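Local coordinates for response regulator aspartate phosphatase H (Bacillus subtilis, PDB 3Q15), which dephosphorylates the sporulation phosphotransferase Spo0F and also acts on the competence regulator ComA, helping to separate competence and sporulation in time, at residues A[249-253]-A[254-258]; A[258-261]-A[262-266]; A[282-285]-A[286-290]; A[312-316]-A[317-321]. One frame throughout, in Å; residues are numbered along the deposited sequence.

Contact 1 (A[249-253]-A[254-258]); sequences AKVSR and EKVPD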
loop_
_atom_site.group_PDB
_atom_site.type_symbol
_atom_site.label_atom_id
_atom_site.label_comp_id
_atom_site.label_asym_id
_atom_site.label_seq_id
_atom_site.Cartn_x
_atom_site.Cartn_y
_atom_site.Cartn_z
ATOM N N ALA A 249 24.079 -24.300 -12.100
ATOM C CA ALA A 249 25.440 -24.616 -11.687
ATOM C C ALA A 249 26.397 -24.581 -12.874
ATOM O O ALA A 249 27.467 -23.976 -12.801
ATOM C CB ALA A 249 25.489 -25.977 -11.003
ATOM N N LYS A 250 26.005 -25.231 -13.966
ATOM C CA LYS A 250 26.835 -25.289 -15.166
ATOM C C LYS A 250 27.188 -23.894 -15.662
ATOM O O LYS A 250 28.362 -23.544 -15.769
ATOM C CB LYS A 250 26.133 -26.075 -16.278
ATOM C CG LYS A 250 26.919 -26.148 -17.586
ATOM C CD LYS A 250 26.155 -26.926 -18.654
ATOM C CE LYS A 250 26.925 -26.978 -19.963
ATOM N NZ LYS A 250 26.185 -27.735 -21.011
ATOM N N VAL A 251 26.167 -23.100 -15.967
ATOM C CA VAL A 251 26.384 -21.748 -16.468
ATOM C C VAL A 251 27.181 -20.913 -15.465
ATOM O O VAL A 251 27.942 -20.025 -15.850
ATOM C CB VAL A 251 25.051 -21.053 -16.827
ATOM C CG1 VAL A 251 24.099 -21.086 -15.648
ATOM C CG2 VAL A 251 25.294 -19.624 -17.290
ATOM N N SER A 252 27.012 -21.216 -14.181
ATOM C CA SER A 252 27.753 -20.538 -13.122
ATOM C C SER A 252 29.246 -20.866 -13.175
ATOM O O SER A 252 30.076 -19.974 -13.341
ATOM C CB SER A 252 27.189 -20.904 -11.747
ATOM O OG SER A 252 25.916 -20.316 -11.538
ATOM N N ARG A 253 29.579 -22.147 -13.033
ATOM C CA ARG A 253 30.972 -22.589 -13.060
ATOM C C ARG A 253 31.711 -22.102 -14.306
ATOM O O ARG A 253 32.919 -21.867 -14.271
ATOM C CB ARG A 253 31.059 -24.118 -12.989
ATOM C CG ARG A 253 30.470 -24.740 -11.732
ATOM C CD ARG A 253 30.904 -26.194 -11.593
ATOM N NE ARG A 253 30.387 -26.820 -10.377
ATOM C CZ ARG A 253 29.326 -27.620 -10.342
ATOM N NH1 ARG A 253 28.665 -27.897 -11.456
ATOM N NH2 ARG A 253 28.929 -28.146 -9.192
ATOM N N GLU A 254 30.979 -21.953 -15.406
ATOM C CA GLU A 254 31.599 -21.645 -16.691
ATOM C C GLU A 254 31.684 -20.152 -17.000
ATOM O O GLU A 254 32.604 -19.716 -17.690
ATOM C CB GLU A 254 30.883 -22.382 -17.833
ATOM C CG GLU A 254 30.982 -23.901 -17.750
ATOM C CD GLU A 254 30.409 -24.601 -18.972
ATOM O OE1 GLU A 254 30.091 -23.910 -19.966
ATOM O OE2 GLU A 254 30.277 -25.844 -18.941
ATOM N N LYS A 255 30.736 -19.368 -16.490
ATOM C CA LYS A 255 30.680 -17.949 -16.839
ATOM C C LYS A 255 30.361 -16.993 -15.685
ATOM O O LYS A 255 30.721 -15.818 -15.743
ATOM C CB LYS A 255 29.703 -17.722 -17.996
ATOM C CG LYS A 255 30.133 -18.375 -19.300
ATOM C CD LYS A 255 29.215 -17.990 -20.442
ATOM C CE LYS A 255 29.691 -18.585 -21.756
ATOM N NZ LYS A 255 28.853 -18.131 -22.901
ATOM N N VAL A 256 29.686 -17.482 -14.648
ATOM C CA VAL A 256 29.345 -16.631 -13.504
ATOM C C VAL A 256 29.513 -17.348 -12.163
ATOM O O VAL A 256 28.529 -17.669 -11.497
ATOM C CB VAL A 256 27.912 -16.066 -13.619
ATOM C CG1 VAL A 256 27.875 -14.918 -14.617
ATOM C CG2 VAL A 256 26.936 -17.159 -14.021
ATOM N N PRO A 257 30.770 -17.587 -11.762
ATOM C CA PRO A 257 31.115 -18.364 -10.564
ATOM C C PRO A 257 30.617 -17.752 -9.256
ATOM O O PRO A 257 30.373 -18.485 -8.300
ATOM C CB PRO A 257 32.648 -18.373 -10.586
ATOM C CG PRO A 257 33.014 -18.113 -12.009
ATOM C CD PRO A 257 31.970 -17.165 -12.503
ATOM N N ASP A 258 30.470 -16.433 -9.207
ATOM C CA ASP A 258 30.091 -15.771 -7.962
ATOM C C ASP A 258 28.671 -16.125 -7.528
ATOM O O ASP A 258 28.227 -15.730 -6.451
ATOM C CB ASP A 258 30.262 -14.253 -8.068
ATOM C CG ASP A 258 29.341 -13.630 -9.097
ATOM O OD1 ASP A 258 29.047 -14.293 -10.116
ATOM O OD2 ASP A 258 28.912 -12.475 -8.889
#

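Contact 2 (A[258-261]-A[262-266]); sequences DLLP and KVLFG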
loop_
_atom_site.group_PDB
_atom_site.type_symbol
_atom_site.label_atom_id
_atom_site.label_comp_id
_atom_site.label_asym_id
_atom_site.label_seq_id
_atom_site.Cartn_x
_atom_site.Cartn_y
_atom_site.Cartn_z
ATOM N N ASP A 258 30.470 -16.433 -9.207
ATOM C CA ASP A 258 30.091 -15.771 -7.962
ATOM C C ASP A 258 28.671 -16.125 -7.528
ATOM O O ASP A 258 28.227 -15.730 -6.451
ATOM C CB ASP A 258 30.262 -14.253 -8.068
ATOM C CG ASP A 258 29.341 -13.630 -9.097
ATOM O OD1 ASP A 258 29.047 -14.293 -10.116
ATOM O OD2 ASP A 258 28.912 -12.475 -8.889
ATOM N N LEU A 259 27.963 -16.871 -8.371
ATOM C CA LEU A 259 26.618 -17.330 -8.038
ATOM C C LEU A 259 26.660 -18.731 -7.441
ATOM O O LEU A 259 25.665 -19.221 -6.917
ATOM C CB LEU A 259 25.725 -17.326 -9.280
ATOM C CG LEU A 259 25.349 -15.954 -9.837
ATOM C CD1 LEU A 259 24.757 -16.083 -11.225
ATOM C CD2 LEU A 259 24.385 -15.243 -8.895
ATOM N N LEU A 260 27.824 -19.363 -7.514
ATOM C CA LEU A 260 27.968 -20.760 -7.124
ATOM C C LEU A 260 27.528 -21.054 -5.683
ATOM O O LEU A 260 26.814 -22.030 -5.447
ATOM C CB LEU A 260 29.403 -21.231 -7.361
ATOM C CG LEU A 260 29.568 -22.666 -7.857
ATOM C CD1 LEU A 260 28.694 -22.914 -9.076
ATOM C CD2 LEU A 260 31.024 -22.948 -8.184
ATOM N N PRO A 261 27.957 -20.222 -4.717
ATOM C CA PRO A 261 27.550 -20.484 -3.331
ATOM C C PRO A 261 26.033 -20.592 -3.189
ATOM O O PRO A 261 25.541 -21.550 -2.598
ATOM C CB PRO A 261 28.073 -19.258 -2.572
ATOM C CG PRO A 261 29.246 -18.800 -3.372
ATOM C CD PRO A 261 28.868 -19.065 -4.813
ATOM N N LYS A 262 25.304 -19.625 -3.735
ATOM C CA LYS A 262 23.850 -19.639 -3.649
ATOM C C LYS A 262 23.257 -20.816 -4.417
ATOM O O LYS A 262 22.311 -21.453 -3.957
ATOM C CB LYS A 262 23.268 -18.321 -4.159
ATOM C CG LYS A 262 21.750 -18.299 -4.220
ATOM C CD LYS A 262 21.213 -16.876 -4.285
ATOM C CE LYS A 262 21.871 -16.085 -5.398
ATOM N NZ LYS A 262 21.392 -14.676 -5.409
ATOM N N VAL A 263 23.818 -21.102 -5.588
ATOM C CA VAL A 263 23.362 -22.228 -6.395
ATOM C C VAL A 263 23.608 -23.560 -5.685
ATOM O O VAL A 263 22.729 -24.417 -5.641
ATOM C CB VAL A 263 24.039 -22.247 -7.784
ATOM C CG1 VAL A 263 23.719 -23.540 -8.519
ATOM C CG2 VAL A 263 23.604 -21.046 -8.603
ATOM N N LEU A 264 24.799 -23.731 -5.123
ATOM C CA LEU A 264 25.139 -24.982 -4.450
ATOM C C LEU A 264 24.379 -25.194 -3.136
ATOM O O LEU A 264 24.202 -26.329 -2.693
ATOM C CB LEU A 264 26.650 -25.080 -4.226
ATOM C CG LEU A 264 27.489 -25.190 -5.501
ATOM C CD1 LEU A 264 28.978 -25.231 -5.183
ATOM C CD2 LEU A 264 27.080 -26.414 -6.304
ATOM N N PHE A 265 23.927 -24.113 -2.508
ATOM C CA PHE A 265 23.149 -24.253 -1.282
ATOM C C PHE A 265 21.732 -24.738 -1.579
ATOM O O PHE A 265 21.186 -25.567 -0.853
ATOM C CB PHE A 265 23.103 -22.949 -0.484
ATOM C CG PHE A 265 22.140 -22.990 0.670
ATOM C CD1 PHE A 265 22.493 -23.600 1.860
ATOM C CD2 PHE A 265 20.874 -22.436 0.558
ATOM C CE1 PHE A 265 21.611 -23.656 2.919
ATOM C CE2 PHE A 265 19.985 -22.484 1.621
ATOM C CZ PHE A 265 20.356 -23.097 2.802
ATOM N N GLY A 266 21.137 -24.211 -2.645
ATOM C CA GLY A 266 19.824 -24.657 -3.074
ATOM C C GLY A 266 19.867 -26.120 -3.462
ATOM O O GLY A 266 19.035 -26.919 -3.032
#

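Contact 3 (A[282-285]-A[286-290]); sequences QFIE and EGLDH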
loop_
_atom_site.group_PDB
_atom_site.type_symbol
_atom_site.label_atom_id
_atom_site.label_comp_id
_atom_site.label_asym_id
_atom_site.label_seq_id
_atom_site.Cartn_x
_atom_site.Cartn_y
_atom_site.Cartn_z
ATOM N N GLN A 282 28.556 -33.550 -0.891
ATOM C CA GLN A 282 29.554 -33.226 -1.898
ATOM C C GLN A 282 29.461 -31.762 -2.314
ATOM O O GLN A 282 30.469 -31.060 -2.376
ATOM C CB GLN A 282 29.383 -34.123 -3.123
ATOM C CG GLN A 282 30.088 -33.606 -4.364
ATOM C CD GLN A 282 29.710 -34.382 -5.609
ATOM O OE1 GLN A 282 29.388 -33.796 -6.644
ATOM N NE2 GLN A 282 29.751 -35.707 -5.516
ATOM N N PHE A 283 28.248 -31.306 -2.604
ATOM C CA PHE A 283 28.053 -29.938 -3.065
ATOM C C PHE A 283 28.157 -28.947 -1.911
ATOM O O PHE A 283 28.484 -27.779 -2.117
ATOM C CB PHE A 283 26.718 -29.791 -3.810
ATOM C CG PHE A 283 26.622 -30.632 -5.058
ATOM C CD1 PHE A 283 27.415 -30.353 -6.160
ATOM C CD2 PHE A 283 25.741 -31.701 -5.127
ATOM C CE1 PHE A 283 27.334 -31.123 -7.309
ATOM C CE2 PHE A 283 25.653 -32.476 -6.274
ATOM C CZ PHE A 283 26.451 -32.186 -7.366
ATOM N N ILE A 284 27.887 -29.417 -0.699
ATOM C CA ILE A 284 28.061 -28.594 0.490
ATOM C C ILE A 284 29.533 -28.251 0.702
ATOM O O ILE A 284 29.886 -27.089 0.895
ATOM C CB ILE A 284 27.540 -29.297 1.752
ATOM C CG1 ILE A 284 26.027 -29.491 1.665
ATOM C CG2 ILE A 284 27.904 -28.491 2.987
ATOM C CD1 ILE A 284 25.462 -30.310 2.800
ATOM N N GLU A 285 30.388 -29.268 0.667
ATOM C CA GLU A 285 31.821 -29.047 0.813
ATOM C C GLU A 285 32.348 -28.200 -0.339
ATOM O O GLU A 285 33.270 -27.405 -0.163
ATOM C CB GLU A 285 32.580 -30.375 0.883
ATOM C CG GLU A 285 32.332 -31.173 2.155
ATOM C CD GLU A 285 33.222 -32.401 2.256
ATOM O OE1 GLU A 285 33.378 -32.934 3.376
ATOM O OE2 GLU A 285 33.764 -32.834 1.216
ATOM N N GLU A 286 31.757 -28.372 -1.517
ATOM C CA GLU A 286 32.170 -27.612 -2.689
ATOM C C GLU A 286 31.844 -26.134 -2.515
ATOM O O GLU A 286 32.648 -25.271 -2.861
ATOM C CB GLU A 286 31.501 -28.159 -3.954
ATOM C CG GLU A 286 31.882 -27.416 -5.227
ATOM C CD GLU A 286 31.242 -28.009 -6.476
ATOM O OE1 GLU A 286 31.039 -27.253 -7.448
ATOM O OE2 GLU A 286 30.949 -29.224 -6.491
ATOM N N GLY A 287 30.663 -25.850 -1.974
ATOM C CA GLY A 287 30.235 -24.479 -1.755
ATOM C C GLY A 287 31.052 -23.770 -0.689
ATOM O O GLY A 287 31.312 -22.571 -0.790
ATOM N N LEU A 288 31.454 -24.510 0.340
ATOM C CA LEU A 288 32.270 -23.949 1.412
ATOM C C LEU A 288 33.661 -23.546 0.924
ATOM O O LEU A 288 34.306 -22.679 1.511
ATOM C CB LEU A 288 32.387 -24.935 2.581
ATOM C CG LEU A 288 31.134 -25.138 3.436
ATOM C CD1 LEU A 288 31.331 -26.270 4.436
ATOM C CD2 LEU A 288 30.770 -23.848 4.153
ATOM N N ASP A 289 34.119 -24.174 -0.153
ATOM C CA ASP A 289 35.447 -23.896 -0.695
ATOM C C ASP A 289 35.456 -22.679 -1.615
ATOM O O ASP A 289 36.506 -22.093 -1.869
ATOM C CB ASP A 289 35.989 -25.119 -1.438
ATOM C CG ASP A 289 36.399 -26.239 -0.498
ATOM O OD1 ASP A 289 36.950 -27.254 -0.977
ATOM O OD2 ASP A 289 36.180 -26.099 0.724
ATOM N N HIS A 290 34.282 -22.306 -2.115
ATOM C CA HIS A 290 34.156 -21.162 -3.012
ATOM C C HIS A 290 33.951 -19.851 -2.251
ATOM O O HIS A 290 34.191 -18.765 -2.782
ATOM C CB HIS A 290 33.001 -21.378 -3.994
ATOM C CG HIS A 290 33.335 -22.302 -5.125
ATOM N ND1 HIS A 290 33.052 -23.651 -5.096
ATOM C CD2 HIS A 290 33.934 -22.070 -6.317
ATOM C CE1 HIS A 290 33.459 -24.208 -6.222
ATOM N NE2 HIS A 290 33.997 -23.271 -6.980
#

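Contact 4 (A[312-316]-A[317-321]); sequences ETVDE and RKIHD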
loop_
_atom_site.group_PDB
_atom_site.type_symbol
_atom_site.label_atom_id
_atom_site.label_comp_id
_atom_site.label_asym_id
_atom_site.label_seq_id
_atom_site.Cartn_x
_atom_site.Cartn_y
_atom_site.Cartn_z
ATOM N N GLU A 312 24.237 -38.065 9.788
ATOM C CA GLU A 312 23.696 -39.316 10.318
ATOM C C GLU A 312 23.250 -39.136 11.767
ATOM O O GLU A 312 22.113 -39.443 12.119
ATOM C CB GLU A 312 24.721 -40.446 10.216
ATOM C CG GLU A 312 24.180 -41.802 10.653
ATOM C CD GLU A 312 25.244 -42.883 10.676
ATOM O OE1 GLU A 312 24.892 -44.063 10.889
ATOM O OE2 GLU A 312 26.433 -42.554 10.486
ATOM N N THR A 313 24.158 -38.637 12.600
ATOM C CA THR A 313 23.818 -38.245 13.962
ATOM C C THR A 313 23.816 -36.718 14.051
ATOM O O THR A 313 24.858 -36.078 13.903
ATOM C CB THR A 313 24.814 -38.828 14.987
ATOM O OG1 THR A 313 24.839 -40.257 14.876
ATOM C CG2 THR A 313 24.413 -38.449 16.402
ATOM N N VAL A 314 22.640 -36.138 14.279
ATOM C CA VAL A 314 22.491 -34.686 14.296
ATOM C C VAL A 314 23.517 -34.021 15.209
ATOM O O VAL A 314 23.740 -34.461 16.340
ATOM C CB VAL A 314 21.077 -34.258 14.738
ATOM C CG1 VAL A 314 20.987 -32.743 14.822
ATOM C CG2 VAL A 314 20.025 -34.804 13.781
ATOM N N ASP A 315 24.140 -32.961 14.703
ATOM C CA ASP A 315 25.116 -32.196 15.465
ATOM C C ASP A 315 24.411 -31.068 16.216
ATOM O O ASP A 315 24.368 -29.933 15.746
ATOM C CB ASP A 315 26.181 -31.625 14.527
ATOM C CG ASP A 315 27.393 -31.100 15.269
ATOM O OD1 ASP A 315 28.477 -31.021 14.653
ATOM O OD2 ASP A 315 27.266 -30.773 16.471
ATOM N N GLU A 316 23.864 -31.391 17.386
ATOM C CA GLU A 316 23.027 -30.456 18.141
ATOM C C GLU A 316 23.773 -29.239 18.685
ATOM O O GLU A 316 23.204 -28.150 18.783
ATOM C CB GLU A 316 22.318 -31.179 19.289
ATOM C CG GLU A 316 21.254 -32.166 18.846
ATOM C CD GLU A 316 20.692 -32.964 20.004
ATOM O OE1 GLU A 316 21.325 -33.969 20.389
ATOM O OE2 GLU A 316 19.625 -32.584 20.533
ATOM N N ARG A 317 25.038 -29.423 19.049
ATOM C CA ARG A 317 25.836 -28.314 19.560
ATOM C C ARG A 317 26.118 -27.285 18.464
ATOM O O ARG A 317 25.965 -26.082 18.678
ATOM C CB ARG A 317 27.146 -28.810 20.181
ATOM C CG ARG A 317 28.023 -27.697 20.745
ATOM C CD ARG A 317 29.250 -28.250 21.456
ATOM N NE ARG A 317 28.899 -28.965 22.679
ATOM C CZ ARG A 317 28.846 -28.405 23.884
ATOM N NH1 ARG A 317 29.127 -27.117 24.029
ATOM N NH2 ARG A 317 28.517 -29.131 24.944
ATOM N N LYS A 318 26.529 -27.760 17.293
ATOM C CA LYS A 318 26.753 -26.868 16.164
ATOM C C LYS A 318 25.477 -26.092 15.853
ATOM O O LYS A 318 25.515 -24.888 15.612
ATOM C CB LYS A 318 27.203 -27.645 14.926
ATOM C CG LYS A 318 27.676 -26.759 13.778
ATOM C CD LYS A 318 29.033 -26.130 14.077
ATOM C CE LYS A 318 29.563 -25.344 12.882
ATOM N NZ LYS A 318 30.959 -24.863 13.098
ATOM N N ILE A 319 24.348 -26.796 15.868
ATOM C CA ILE A 319 23.057 -26.187 15.570
ATOM C C ILE A 319 22.742 -25.049 16.533
ATOM O O ILE A 319 22.309 -23.973 16.118
ATOM C CB ILE A 319 21.921 -27.225 15.617
ATOM C CG1 ILE A 319 22.000 -28.147 14.401
ATOM C CG2 ILE A 319 20.567 -26.533 15.674
ATOM C CD1 ILE A 319 20.834 -29.100 14.282
ATOM N N HIS A 320 22.970 -25.300 17.818
ATOM C CA HIS A 320 22.733 -24.312 18.859
ATOM C C HIS A 320 23.627 -23.088 18.698
ATOM O O HIS A 320 23.183 -21.962 18.901
ATOM C CB HIS A 320 22.944 -24.938 20.238
ATOM C CG HIS A 320 22.953 -23.942 21.355
ATOM N ND1 HIS A 320 24.117 -23.383 21.843
ATOM C CD2 HIS A 320 21.945 -23.403 22.077
ATOM C CE1 HIS A 320 23.822 -22.544 22.818
ATOM N NE2 HIS A 320 22.512 -22.534 22.981
ATOM N N ASP A 321 24.886 -23.311 18.338
ATOM C CA ASP A 321 25.824 -22.209 18.146
ATOM C C ASP A 321 25.427 -21.343 16.951
ATOM O O ASP A 321 25.528 -20.116 17.004
ATOM C CB ASP A 321 27.251 -22.729 17.966
ATOM C CG ASP A 321 27.777 -23.434 19.203
ATOM O OD1 ASP A 321 28.488 -24.448 19.045
ATOM O OD2 ASP A 321 27.484 -22.978 20.332
#

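Contact 1 (A[249-253]-A[254-258])
Lys-250 to Ser-252 meet Glu-254 to Pro-257 near the C-terminal end of helix 238-255. This helix belongs to the predicted fourth tetratricopeptide repeat (TPR), in a fold built of stacked helices. The backbone bonds come first. Glu-254 N donates to Lys-250 O at 3.1 Å in a regular helical turn. Lys-255 N donates to Val-251 O at 2.9 Å, and Val-256 N adds a weak bond to the same oxygen. Ser-252 O takes two further weak bonds, one from Lys-255 N and one from Val-256 N, the latter 2.8 Å long. Pro-257 N lies 2.9 Å from Ser-252 O but has no hydrogen to give. The regular pattern of the helix thus breaks up into shared, bent bonds.

The charged pair meets through its chains. Lys-250 runs fully extended, with CG anti to the backbone N (chi1 178°). The two chains cross, and Lys-250 CG and CE both touch Glu-254 OE2, CG at 3.6 Å. The Lys-250 NZ to Glu-254 OE2 distance is 5.0 Å, too long for a salt bridge. Arg-253 reaches beyond the helix and forms a salt bridge with Glu-286.

The remaining side chains are buried or partly buried. Ser-252 OG bonds back to Ala-248 O, so this buried hydroxyl is satisfied within the helix. Val-251 and Val-256 both rest on Ala-222 of helix 218-235. Their methyls meet loosely, Val-251 CG2 to Val-256 CG2 at 4.4 Å. Val-256 CG2 also sits 3.6 Å from Ser-252 CA.

Contact 2 (A[258-261]-A[262-266])
Leu-264 carries CG beside its backbone N, opposite the carbonyl carbon (chi1 -66°), and this turns the branch back toward Leu-260. The Leu-260 side chain has an unusual chi1 of -143°, away from the staggered positions, and it presents CG to that branch. Both lie in the first turns of helix 260-273, most of which falls in the predicted fifth TPR. The two leucines cross at a slant, with Leu-264 CD1 3.8 Å from Leu-260 CG. Leu-264 CG also rests on the backbone, 3.2 Å from Leu-260 O.

A second apolar step joins Leu-259 to Val-263. Val-263 CG2 lies 4.3 Å from Leu-259 CB and packs against Leu-259 O. Leu-259 turns to Ala-222 and Ile-223 of helix 218-235, while Leu-264 touches Phe-283 and Glu-286 of helix 277-290. The start of this helix is therefore wedged between its neighbours. With an alanine here in place of Leu-264, the lost branch would probably leave a gap between Leu-260, Phe-283 and Glu-286.

Three backbone bonds carry the helix forward. Val-263 N gives to Leu-259 O at 3.0 Å, and Leu-264 N gives to Leu-260 O at 2.7 Å with an N-H...O angle of 166°. Pro-261 has no N-H to donate, but its carbonyl still accepts. The donor there is Phe-265 N, 3.0 Å from Pro-261 O and tilted from the carbonyl plane.

Contact 3 (A[282-285]-A[286-290])
Helix 277-290, in the predicted fifth TPR, is where Phe-283 and Ile-284 meet Glu-286 and Leu-288. Phe-283 and Glu-286 lie side by side and point the same way. Glu-286 OE2 comes obliquely to the ring, 3.7 Å from Phe-283 CD1, and the ring and carboxylate planes are 50° apart. A chi1 of -180° sends the Glu-286 chain straight away from its own N, and the extended chain carries the carboxylate to the ring. Its other oxygen, OE1, is held by Arg-253. Gln-282 OE1 stands over one face of the Phe-283 ring, toward the rim.

On another side of the helix, Leu-288 CD1 lies 4.3 Å from Ile-284 CG2. Both side chains reach Phe-303 and Gln-307 of helix 299-310.

The backbone is regular at first. Gly-287 N donates to Phe-283 O at 2.9 Å, and Leu-288 N donates to Ile-284 O at 3.1 Å. Asp-289 N makes a weak bond to Glu-285 O. Toward the end, Glu-286 O becomes a shared acceptor. His-290 ND1 reaches Glu-286 O at 2.8 Å from above the carbonyl plane, and Asp-289 N approaches from the opposite face. The imidazole thereby folds back on the last turn and occupies a backbone carbonyl.

One side of the helix touches helix 260-273 and another touches helix 299-310, as expected for a helix inside a TPR superhelix.

Contact 4 (A[312-316]-A[317-321])
Asp-315 caps Lys-318 at the start of helix 316-328, as the N-cap residue of a helix in the TPR-containing part of the fold. A chi1 of -167° sets CG across from the Asp-315 N, which swings the carboxylate over the first turn. Asp-315 CB lies 4.1 Å from Lys-318 CB. CG comes closer, 3.5 Å from the same Lys-318 CB. OD1 also rests against that methylene, at 3.6 Å. OD2 does the capping. Lys-318 N donates to Asp-315 OD2 at 3.2 Å, with an N-H...O angle of 166°. The bond is straight, but the donor stands above the carboxylate plane. The negative group would probably also be favoured by the positive end of the helix dipole. The Lys-318 chain bends at chi2 and its end leads away, so the lysine amine does not join the cap.

The Asp-315 carbonyl works too. Ile-319 N donates to Asp-315 O at 3.1 Å, in the carbonyl plane. One residue thus serves two early N-H groups, one by side chain and one by backbone. A leucine in its place has no side-chain oxygen, so Lys-318 N is likely to lose its mate and the helix start its side-chain cap.

Beside the cap, Val-314 and Ile-319 form a hydrophobic staple. Ile-319 also touches Phe-305 and Ala-308 of helix 299-310, and Val-314 touches Val-345 of helix 332-348. His-320 N bonds to Glu-316 O at 3.0 Å. At the staple, Val-314 CG1 meets Ile-319 CD1 at 3.7 Å.

The four contacts follow one another along the chain, all in the large C-terminal TPR domain. Contacts 1, 2 and 3 sit on the successive helices 238-255, 260-273 and 277-290. The centres of contacts 1 and 2 are about 9 Å apart, and so are those of contacts 2 and 3. Contacts 1 and 2 share Asp-258, and Leu-260 and Leu-264 pack from contact 2 onto contacts 1 and 3. These three form one continuous patch joining the predicted fourth and fifth repeats. Contact 4, at the start of helix 316-328, lies apart. Its centre is about 19 Å from that of contact 3, without touching, and about 31 Å from that of contact 1.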